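Local structure of putative protease (Parabacteroides distasonis ATCC 8503, 3KD4) at residues P84-D89 with C262-A267; A90-Q95 with T272-D277; D253-N258 with L288-L293; S46-N51 with Q55-H60. The protein is of unknown function but is thought to be an exported protease of the bacterium. All blocks are in the same frame, centred on the assembly; numbering follows the deposited sequence. Where two conformers were deposited one is given.

Interaction 1: residues P84-D89 with C262-A267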
# COMPACT_ATOMS: atom_id res chain seq x y z
N PRO A 84 -14.25 -13.34 2.86
CA PRO A 84 -13.07 -12.73 2.28
C PRO A 84 -11.83 -13.11 3.09
O PRO A 84 -11.90 -13.20 4.32
CB PRO A 84 -13.33 -11.23 2.42
CG PRO A 84 -14.76 -11.08 2.79
CD PRO A 84 -15.22 -12.36 3.37
N ARG A 85 -10.70 -13.31 2.40
CA ARG A 85 -9.45 -13.75 3.04
C ARG A 85 -9.01 -12.73 4.10
O ARG A 85 -8.53 -13.13 5.16
CB ARG A 85 -8.33 -14.00 2.01
N PHE A 86 -9.22 -11.45 3.85
CA PHE A 86 -8.83 -10.42 4.82
C PHE A 86 -9.54 -10.53 6.18
O PHE A 86 -9.06 -9.96 7.17
CB PHE A 86 -8.95 -8.99 4.25
CG PHE A 86 -10.35 -8.58 3.83
CD1 PHE A 86 -11.38 -8.45 4.75
CD2 PHE A 86 -10.61 -8.26 2.50
CE1 PHE A 86 -12.65 -8.05 4.34
CE2 PHE A 86 -11.86 -7.87 2.08
CZ PHE A 86 -12.88 -7.75 3.01
N ALA A 87 -10.67 -11.24 6.22
CA ALA A 87 -11.46 -11.36 7.44
C ALA A 87 -11.21 -12.67 8.20
O ALA A 87 -11.82 -12.90 9.25
CB ALA A 87 -12.97 -11.22 7.12
N ALA A 88 -10.30 -13.50 7.69
CA ALA A 88 -10.06 -14.83 8.27
C ALA A 88 -9.58 -14.71 9.73
O ALA A 88 -8.86 -13.77 10.08
CB ALA A 88 -9.03 -15.61 7.44
N ASP A 89 -10.03 -15.64 10.56
CA ASP A 89 -9.70 -15.69 12.01
C ASP A 89 -10.09 -14.44 12.78
O ASP A 89 -9.43 -14.13 13.76
CB ASP A 89 -8.18 -15.95 12.23
CG ASP A 89 -7.64 -17.07 11.36
OD1 ASP A 89 -8.18 -18.20 11.43
OD2 ASP A 89 -6.70 -16.81 10.57
N CYS A 262 -5.93 -6.90 11.79
CA CYS A 262 -6.91 -7.51 10.92
C CYS A 262 -7.16 -6.55 9.76
O CYS A 262 -7.76 -5.50 9.96
CB CYS A 262 -8.18 -7.68 11.75
SG CYS A 262 -9.43 -8.64 11.01
N PRO A 263 -6.69 -6.88 8.55
CA PRO A 263 -6.80 -5.90 7.46
C PRO A 263 -8.20 -5.76 6.80
O PRO A 263 -8.36 -5.95 5.60
CB PRO A 263 -5.73 -6.38 6.49
CG PRO A 263 -5.73 -7.89 6.65
CD PRO A 263 -6.04 -8.14 8.11
N ILE A 264 -9.18 -5.35 7.58
CA ILE A 264 -10.52 -5.14 7.05
C ILE A 264 -10.64 -3.70 6.56
O ILE A 264 -10.44 -2.76 7.33
CB ILE A 264 -11.56 -5.42 8.09
CG1 ILE A 264 -11.36 -6.86 8.60
CG2 ILE A 264 -12.97 -5.24 7.52
CD1 ILE A 264 -12.02 -7.09 9.87
N PRO A 265 -10.95 -3.53 5.25
CA PRO A 265 -11.08 -2.19 4.70
C PRO A 265 -12.12 -1.43 5.50
O PRO A 265 -13.11 -2.03 5.97
CB PRO A 265 -11.57 -2.43 3.26
CG PRO A 265 -11.19 -3.86 2.96
CD PRO A 265 -11.25 -4.58 4.25
N MSE A 266 -11.92 -0.12 5.61
CA MSE A 266 -12.85 0.71 6.39
C MSE A 266 -14.26 0.67 5.85
O MSE A 266 -15.22 0.73 6.62
CB MSE A 266 -12.34 2.15 6.43
CG MSE A 266 -11.05 2.32 7.22
SE MSE A 266 -10.67 4.20 7.62
CE MSE A 266 -10.17 4.78 5.81
N ALA A 267 -14.39 0.59 4.53
CA ALA A 267 -15.70 0.52 3.89
C ALA A 267 -16.50 -0.67 4.40
O ALA A 267 -17.72 -0.60 4.49
CB ALA A 267 -15.55 0.42 2.36
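With chi1 of F86 at 61°, its CG sits between the backbone N and the carbonyl carbon, and the ring is carried off the short 3-10 turn 85-87 against the proline-rich segment 262-267. There P265 meets it face on: CD of P265 lies 3.7 Å from the centroid of the F86 ring and only 9° off the ring normal, a CH-pi contact over the middle of the ring. The opposite face is taken by P84, whose CB stands 3.5 Å above the F86 ring plane but shifted toward the rim, so the phenyl is clamped between two prolines. Nearer the backbone, CB of F86 comes to 3.4 Å from O of P263, and the edge of the P263 ring brings CD 3.6 Å from O of F86. P263 is the centre of an inverse gamma turn, closed by I264 N bonding to C262 O at 2.8 Å; the bend sets the P263 ring against CB and O of F86, while P265 takes the ring face. No hydrogen bond crosses the contact. It joins the loop between strands 79-82 and 97-102 to the loop between strand 260-261 and helix 276-282, with V49 of strand 45-50 also touching F86.

Interaction 2: residues A90-Q95 with T272-D277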
# COMPACT_ATOMS: atom_id res chain seq x y z
N ALA A 90 -11.14 -13.73 12.35
CA ALA A 90 -11.53 -12.42 12.93
C ALA A 90 -13.04 -12.42 13.17
O ALA A 90 -13.81 -11.89 12.35
CB ALA A 90 -11.12 -11.28 12.05
N PRO A 91 -13.45 -13.01 14.31
CA PRO A 91 -14.82 -13.35 14.64
C PRO A 91 -15.79 -12.24 14.51
O PRO A 91 -16.91 -12.47 14.07
CB PRO A 91 -14.72 -13.78 16.09
CG PRO A 91 -13.40 -14.43 16.16
CD PRO A 91 -12.52 -13.57 15.31
N ALA A 92 -15.38 -11.04 14.90
CA ALA A 92 -16.26 -9.89 14.82
C ALA A 92 -16.68 -9.57 13.38
O ALA A 92 -17.69 -8.89 13.19
CB ALA A 92 -15.58 -8.65 15.44
N TYR A 93 -15.91 -10.04 12.39
CA TYR A 93 -16.18 -9.76 10.97
C TYR A 93 -16.58 -10.97 10.17
O TYR A 93 -16.50 -10.98 8.94
CB TYR A 93 -14.94 -9.15 10.33
CG TYR A 93 -14.47 -8.02 11.14
CD1 TYR A 93 -15.15 -6.81 11.13
CD2 TYR A 93 -13.40 -8.18 12.01
CE1 TYR A 93 -14.75 -5.80 11.91
CE2 TYR A 93 -12.99 -7.16 12.79
CZ TYR A 93 -13.66 -5.98 12.74
OH TYR A 93 -13.24 -4.96 13.52
N ASN A 94 -17.02 -12.01 10.87
CA ASN A 94 -17.30 -13.26 10.21
C ASN A 94 -18.60 -13.23 9.42
O ASN A 94 -18.91 -14.19 8.75
CB ASN A 94 -17.29 -14.44 11.22
CG ASN A 94 -18.46 -14.42 12.17
OD1 ASN A 94 -19.37 -13.58 12.10
ND2 ASN A 94 -18.46 -15.39 13.08
N GLN A 95 -19.36 -12.13 9.48
CA GLN A 95 -20.53 -11.99 8.60
C GLN A 95 -20.16 -11.52 7.17
O GLN A 95 -20.96 -11.66 6.24
CB GLN A 95 -21.60 -11.08 9.23
CG GLN A 95 -21.52 -9.57 8.94
CD GLN A 95 -20.27 -8.85 9.47
OE1 GLN A 95 -19.47 -9.42 10.22
NE2 GLN A 95 -20.10 -7.58 9.05
N THR A 272 -16.17 2.73 10.81
CA THR A 272 -16.03 2.94 12.26
C THR A 272 -15.33 1.76 12.90
O THR A 272 -14.61 1.00 12.20
CB THR A 272 -17.38 3.36 12.97
OG1 THR A 272 -17.15 3.75 14.36
CG2 THR A 272 -18.39 2.24 12.86
N VAL A 273 -15.38 1.73 14.22
CA VAL A 273 -14.56 0.88 15.04
C VAL A 273 -15.46 0.17 16.00
O VAL A 273 -16.56 0.66 16.28
CB VAL A 273 -13.52 1.70 15.84
CG1 VAL A 273 -12.41 2.20 14.89
CG2 VAL A 273 -14.17 2.88 16.66
N ARG A 274 -15.04 -0.99 16.49
CA ARG A 274 -15.69 -1.57 17.64
C ARG A 274 -15.42 -0.67 18.82
O ARG A 274 -14.51 0.16 18.83
CB ARG A 274 -15.20 -2.97 17.96
CG ARG A 274 -15.64 -4.00 16.94
CD ARG A 274 -14.93 -5.32 17.21
NE ARG A 274 -13.53 -5.23 16.85
CZ ARG A 274 -12.55 -5.97 17.36
NH1 ARG A 274 -12.78 -6.92 18.26
NH2 ARG A 274 -11.32 -5.75 16.95
N ASP A 275 -16.23 -0.84 19.85
CA ASP A 275 -15.98 -0.20 21.10
C ASP A 275 -14.51 -0.43 21.51
O ASP A 275 -14.05 -1.56 21.50
CB ASP A 275 -16.90 -0.83 22.11
CG ASP A 275 -16.65 -0.35 23.46
OD1 ASP A 275 -17.18 0.73 23.75
OD2 ASP A 275 -15.92 -1.03 24.19
N ILE A 276 -13.79 0.63 21.87
CA ILE A 276 -12.34 0.53 21.99
C ILE A 276 -11.87 -0.43 23.11
O ILE A 276 -10.86 -1.12 22.96
CB ILE A 276 -11.71 1.92 22.09
CG1 ILE A 276 -11.75 2.57 20.72
CG2 ILE A 276 -10.21 1.85 22.35
CD1 ILE A 276 -10.76 1.93 19.70
N ASP A 277 -12.61 -0.49 24.22
CA ASP A 277 -12.32 -1.48 25.27
C ASP A 277 -12.51 -2.92 24.78
O ASP A 277 -11.83 -3.82 25.23
CB ASP A 277 -13.18 -1.23 26.52
CG ASP A 277 -12.73 -0.02 27.32
OD1 ASP A 277 -11.69 0.62 27.00
OD2 ASP A 277 -13.46 0.31 28.28
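A small, partly buried side-chain contact links A92 and Y93, in the loop that leads to strand 97-102, with R274, just before helix 276-282. It spans two distant parts of the chain and rests on a single arginine laid against the end of a tyrosine and a methyl group. CD of R274 packs on CB of A92 at 3.8 Å, the aliphatic part of the arginine meeting the alanine directly. Beyond CD the arginine turns: chi3 of -72° bends the chain and sets the guanidinium beside the Y93 hydroxyl, where NE of R274 is 3.4 Å from OH of Y93. The tyrosine ring and the guanidinium are steeply inclined, their planes 76° apart, so they do not stack. Within the loop, A92 CB lies 4.0 Å above one face of the Y93 ring, toward its rim, while A90 CB meets the ring at its edge, in plane. The turn itself is held by Y93 N bonding to A90 O at 2.8 Å. The charge of R274 is met outside the two segments: NH2 forms a salt bridge with E289 and also bonds to the carbonyl of Y284, and NH1 bonds to S282. E289 makes a further, weak hydrogen bond to the Y93 hydroxyl. D275 follows R274 as the N-cap of helix 276-282, whose I276 packs on helix 287-300; strand 284-285 lies against the other loop, where Y284 touches P91 and Y93.

Interaction 3: residues D253-N258 with L288-L293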
# COMPACT_ATOMS: atom_id res chain seq x y z
N ASP A 253 4.54 -0.92 22.81
CA ASP A 253 4.95 -2.32 22.89
C ASP A 253 3.82 -3.18 23.40
O ASP A 253 3.63 -4.29 22.91
CB ASP A 253 6.17 -2.48 23.80
CG ASP A 253 7.43 -1.88 23.19
OD1 ASP A 253 7.44 -1.64 21.96
OD2 ASP A 253 8.40 -1.65 23.93
N HIS A 254 3.07 -2.70 24.38
CA HIS A 254 1.91 -3.47 24.82
C HIS A 254 0.96 -3.78 23.66
O HIS A 254 0.50 -4.91 23.53
CB HIS A 254 1.12 -2.80 25.91
CG HIS A 254 0.02 -3.67 26.43
ND1 HIS A 254 0.25 -4.66 27.36
CD2 HIS A 254 -1.29 -3.74 26.10
CE1 HIS A 254 -0.89 -5.29 27.60
NE2 HIS A 254 -1.84 -4.75 26.86
N ILE A 255 0.68 -2.77 22.84
CA ILE A 255 -0.21 -2.95 21.72
C ILE A 255 0.38 -3.85 20.66
O ILE A 255 -0.27 -4.79 20.22
CB ILE A 255 -0.74 -1.60 21.13
CG1 ILE A 255 -1.70 -0.96 22.13
CG2 ILE A 255 -1.48 -1.88 19.83
CD1 ILE A 255 -1.85 0.54 22.07
N LEU A 256 1.62 -3.60 20.28
CA LEU A 256 2.31 -4.43 19.30
C LEU A 256 2.38 -5.89 19.75
O LEU A 256 2.22 -6.78 18.93
CB LEU A 256 3.76 -3.96 19.09
CG LEU A 256 4.08 -2.67 18.33
CD1 LEU A 256 5.61 -2.39 18.45
CD2 LEU A 256 3.65 -2.79 16.88
N ASN A 257 2.62 -6.12 21.03
CA ASN A 257 2.79 -7.49 21.52
C ASN A 257 1.50 -8.23 21.74
O ASN A 257 1.51 -9.43 21.83
CB ASN A 257 3.58 -7.50 22.84
CG ASN A 257 5.03 -7.12 22.64
OD1 ASN A 257 5.56 -7.22 21.53
ND2 ASN A 257 5.69 -6.66 23.71
N ASN A 258 0.38 -7.52 21.83
CA ASN A 258 -0.85 -8.15 22.25
C ASN A 258 -2.01 -8.07 21.27
O ASN A 258 -3.02 -8.71 21.49
CB ASN A 258 -1.24 -7.60 23.63
CG ASN A 258 -0.28 -8.08 24.70
OD1 ASN A 258 -0.38 -9.20 25.13
ND2 ASN A 258 0.68 -7.25 25.09
N LEU A 288 -7.58 0.96 11.83
CA LEU A 288 -8.28 2.09 12.38
C LEU A 288 -8.51 1.90 13.89
O LEU A 288 -8.31 2.82 14.67
CB LEU A 288 -9.61 2.28 11.66
CG LEU A 288 -10.49 3.45 12.10
CD1 LEU A 288 -9.77 4.79 11.86
CD2 LEU A 288 -11.88 3.41 11.36
N GLU A 289 -8.93 0.70 14.27
CA GLU A 289 -9.11 0.36 15.69
C GLU A 289 -7.81 0.46 16.47
O GLU A 289 -7.77 0.98 17.58
CB GLU A 289 -9.69 -1.05 15.82
CG GLU A 289 -11.19 -1.11 15.54
CD GLU A 289 -11.75 -2.54 15.46
OE1 GLU A 289 -10.95 -3.50 15.30
OE2 GLU A 289 -12.99 -2.72 15.57
N ILE A 290 -6.73 -0.07 15.90
CA ILE A 290 -5.44 -0.03 16.57
C ILE A 290 -4.92 1.39 16.72
O ILE A 290 -4.45 1.80 17.80
CB ILE A 290 -4.41 -0.98 15.86
CG1 ILE A 290 -4.86 -2.44 16.02
CG2 ILE A 290 -2.99 -0.80 16.43
CD1 ILE A 290 -4.10 -3.45 15.09
N ALA A 291 -5.06 2.18 15.67
CA ALA A 291 -4.66 3.57 15.72
C ALA A 291 -5.39 4.32 16.84
O ALA A 291 -4.78 5.10 17.55
CB ALA A 291 -4.94 4.26 14.38
N GLN A 292 -6.70 4.09 16.99
CA GLN A 292 -7.49 4.80 18.01
C GLN A 292 -7.18 4.29 19.39
O GLN A 292 -7.12 5.08 20.33
CB GLN A 292 -9.00 4.72 17.74
CG GLN A 292 -9.88 5.47 18.75
CD GLN A 292 -9.64 6.97 18.83
OE1 GLN A 292 -8.85 7.52 18.07
NE2 GLN A 292 -10.34 7.63 19.74
N LEU A 293 -6.97 2.98 19.53
CA LEU A 293 -6.59 2.41 20.82
C LEU A 293 -5.27 3.02 21.35
O LEU A 293 -5.15 3.46 22.52
CB LEU A 293 -6.47 0.89 20.70
CG LEU A 293 -6.03 0.19 22.00
CD1 LEU A 293 -7.02 0.56 23.13
CD2 LEU A 293 -5.88 -1.35 21.84
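I255 reaches across from helix 244-258 with both of its branches, each meeting a different residue of helix 287-300. Its CG2 methyl touches CG2 of I290 at 3.9 Å, and the longer arm ends with CD1 at 4.2 Å from CG of L293. With CG1 anti to the carbonyl carbon (chi1 -71°), I255 splits its branches between residues three apart on the facing helix. The side chains run past one another in opposite directions. This is apolar helix-to-helix packing, with I255 and I290 as the nearest backbone pair, their CA atoms 7.9 Å apart. Helix 287-300 leads into the antiparallel sheet begun by strand 305-312, an order consistent with a transglutaminase-like core. Farther along the same helix, L294 and M297 also touch I255, while I276 and L280 of helix 276-282, together with L259, pack on L293. At the end of helix 244-258 the N258 side chain folds back: its ND2 donates to O of H254 at 2.8 Å, a fairly straight bond of 160° that lies in the carbonyl plane on a lone pair. The same ND2 stands over the rim of one face of the H254 ring, which makes an edge-to-face contact with F233.

Interaction 4: residues S46-N51 with Q55-H60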
# COMPACT_ATOMS: atom_id res chain seq x y z
N SER A 46 -14.93 -13.67 -11.06
CA SER A 46 -15.12 -12.36 -10.51
C SER A 46 -15.33 -12.49 -8.99
O SER A 46 -15.89 -13.49 -8.50
CB SER A 46 -16.29 -11.67 -11.22
OG SER A 46 -15.95 -11.33 -12.56
N PHE A 47 -14.88 -11.47 -8.25
CA PHE A 47 -14.93 -11.47 -6.78
C PHE A 47 -15.63 -10.23 -6.32
O PHE A 47 -15.21 -9.15 -6.66
CB PHE A 47 -13.50 -11.48 -6.24
CG PHE A 47 -12.67 -12.58 -6.79
CD1 PHE A 47 -12.68 -13.83 -6.19
CD2 PHE A 47 -11.93 -12.40 -7.94
CE1 PHE A 47 -11.92 -14.85 -6.71
CE2 PHE A 47 -11.17 -13.44 -8.46
CZ PHE A 47 -11.18 -14.64 -7.85
N ILE A 48 -16.70 -10.38 -5.55
CA ILE A 48 -17.48 -9.22 -5.10
C ILE A 48 -17.66 -9.24 -3.59
O ILE A 48 -18.37 -10.08 -3.08
CB ILE A 48 -18.90 -9.17 -5.74
CG1 ILE A 48 -18.84 -9.25 -7.27
CG2 ILE A 48 -19.66 -7.88 -5.26
CD1 ILE A 48 -20.16 -9.79 -7.95
N VAL A 49 -17.05 -8.28 -2.91
CA VAL A 49 -17.07 -8.24 -1.45
C VAL A 49 -18.16 -7.31 -0.92
O VAL A 49 -18.35 -6.23 -1.44
CB VAL A 49 -15.67 -7.80 -0.94
CG1 VAL A 49 -15.66 -7.65 0.59
CG2 VAL A 49 -14.58 -8.87 -1.37
N TYR A 50 -18.91 -7.72 0.10
CA TYR A 50 -19.91 -6.84 0.68
C TYR A 50 -20.23 -7.23 2.10
O TYR A 50 -19.87 -8.33 2.56
CB TYR A 50 -21.18 -6.78 -0.17
CG TYR A 50 -21.92 -8.10 -0.25
CD1 TYR A 50 -21.44 -9.15 -1.03
CD2 TYR A 50 -23.11 -8.29 0.43
CE1 TYR A 50 -22.14 -10.39 -1.09
CE2 TYR A 50 -23.81 -9.49 0.36
CZ TYR A 50 -23.31 -10.53 -0.37
OH TYR A 50 -24.06 -11.70 -0.41
N ASN A 51 -20.92 -6.32 2.79
CA ASN A 51 -21.29 -6.55 4.18
C ASN A 51 -22.80 -6.75 4.29
O ASN A 51 -23.56 -5.78 4.25
CB ASN A 51 -20.85 -5.35 5.01
CG ASN A 51 -21.12 -5.53 6.50
OD1 ASN A 51 -21.79 -6.46 6.89
ND2 ASN A 51 -20.62 -4.63 7.31
N GLN A 55 -25.78 -4.45 3.41
CA GLN A 55 -25.75 -4.44 1.95
C GLN A 55 -26.37 -5.67 1.36
O GLN A 55 -26.28 -6.77 1.92
CB GLN A 55 -24.31 -4.31 1.44
CG GLN A 55 -23.59 -3.10 2.00
CD GLN A 55 -22.19 -2.92 1.47
OE1 GLN A 55 -21.37 -3.82 1.54
NE2 GLN A 55 -21.91 -1.74 0.93
N THR A 56 -26.96 -5.51 0.19
CA THR A 56 -27.35 -6.69 -0.58
C THR A 56 -26.77 -6.63 -1.98
O THR A 56 -26.59 -5.56 -2.58
CB THR A 56 -28.85 -6.87 -0.67
OG1 THR A 56 -29.41 -5.73 -1.33
CG2 THR A 56 -29.45 -7.08 0.71
N LEU A 57 -26.42 -7.81 -2.46
CA LEU A 57 -25.83 -8.00 -3.78
C LEU A 57 -26.91 -8.43 -4.73
O LEU A 57 -27.63 -9.37 -4.46
CB LEU A 57 -24.75 -9.07 -3.75
CG LEU A 57 -24.08 -9.47 -5.08
CD1 LEU A 57 -23.39 -8.29 -5.74
CD2 LEU A 57 -23.06 -10.63 -4.79
N LYS A 58 -27.05 -7.73 -5.84
CA LYS A 58 -28.02 -8.12 -6.84
C LYS A 58 -27.30 -8.33 -8.16
O LYS A 58 -26.68 -7.41 -8.70
CB LYS A 58 -29.03 -7.00 -6.96
CG LYS A 58 -29.94 -7.06 -8.13
CD LYS A 58 -30.78 -8.31 -8.15
CE LYS A 58 -31.91 -8.15 -9.17
NZ LYS A 58 -32.48 -6.75 -9.07
N ILE A 59 -27.41 -9.52 -8.72
CA ILE A 59 -26.74 -9.81 -9.99
C ILE A 59 -27.74 -9.52 -11.07
O ILE A 59 -28.77 -10.15 -11.12
CB ILE A 59 -26.29 -11.26 -10.06
CG1 ILE A 59 -25.37 -11.63 -8.86
CG2 ILE A 59 -25.61 -11.56 -11.41
CD1 ILE A 59 -24.03 -11.04 -8.92
N HIS A 60 -27.47 -8.56 -11.93
CA HIS A 60 -28.40 -8.23 -12.98
C HIS A 60 -28.27 -9.18 -14.14
O HIS A 60 -29.26 -9.55 -14.75
CB HIS A 60 -28.18 -6.79 -13.46
CG HIS A 60 -28.42 -5.77 -12.40
ND1 HIS A 60 -29.67 -5.56 -11.84
CD2 HIS A 60 -27.57 -4.92 -11.77
CE1 HIS A 60 -29.57 -4.61 -10.91
NE2 HIS A 60 -28.30 -4.23 -10.83
O HOH W 1 -27.16 -10.20 -0.93
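Q55 turns its side chain back along N51. CB lies 3.3 Å from O of N51, and CG, set beside the backbone N by a chi1 of -55°, stays close to the same oxygen. From there the chain runs extended, so that CD passes N51 N and OE1 accepts its N-H at 2.8 Å. This bond is nearly straight at 171° and uses an in-plane lone pair of OE1, which also brushes CB of Y50. The other tip atom, NE2, bonds to T120. Q55 N returns a bond to N51 O at 2.7 Å, so backbone and amide together close the bend between the strands. Farther on, L57 CB sits 4.0 Å from the centroid of the Y50 ring, a CH-pi contact over its face, and L57 CD1 meets I48 CG2 at 3.8 Å. The Y50 hydroxyl bonds to E81; a water accepts from L57 N at 2.9 Å and donates only weakly to that hydroxyl. The segment axes come no closer than 8.2 Å, at 155°, and strands 45-50 and 55-65 belong to different sheets. Facing through side chains, with one main-chain bond at the bend, they form a beta-arch rather than a hairpin.

How the interactions relate
From the N terminus, interaction 4 closes first and locally, bending the chain from the three-stranded sheet into the eight-stranded one. Interactions 1 and 2 both start in the loop between strands 79-82 and 97-102 and reach some 175 residues ahead; their segments alternate, so they cross. Interaction 3 opens before segments 262-267 and 272-277 and closes after them, crossing both. Interactions 1 and 2 tie the N-terminal beta region to the segments before helix 276-282, whereas interaction 3 joins two helices within the helical region. Contacts pass between neighbours: N51 of interaction 4 probably bonds to Q95 of interaction 2, and M266 of interaction 1 packs on L288 of interaction 3. Interactions 3 and 4 do not touch, their centres about 32 Å apart.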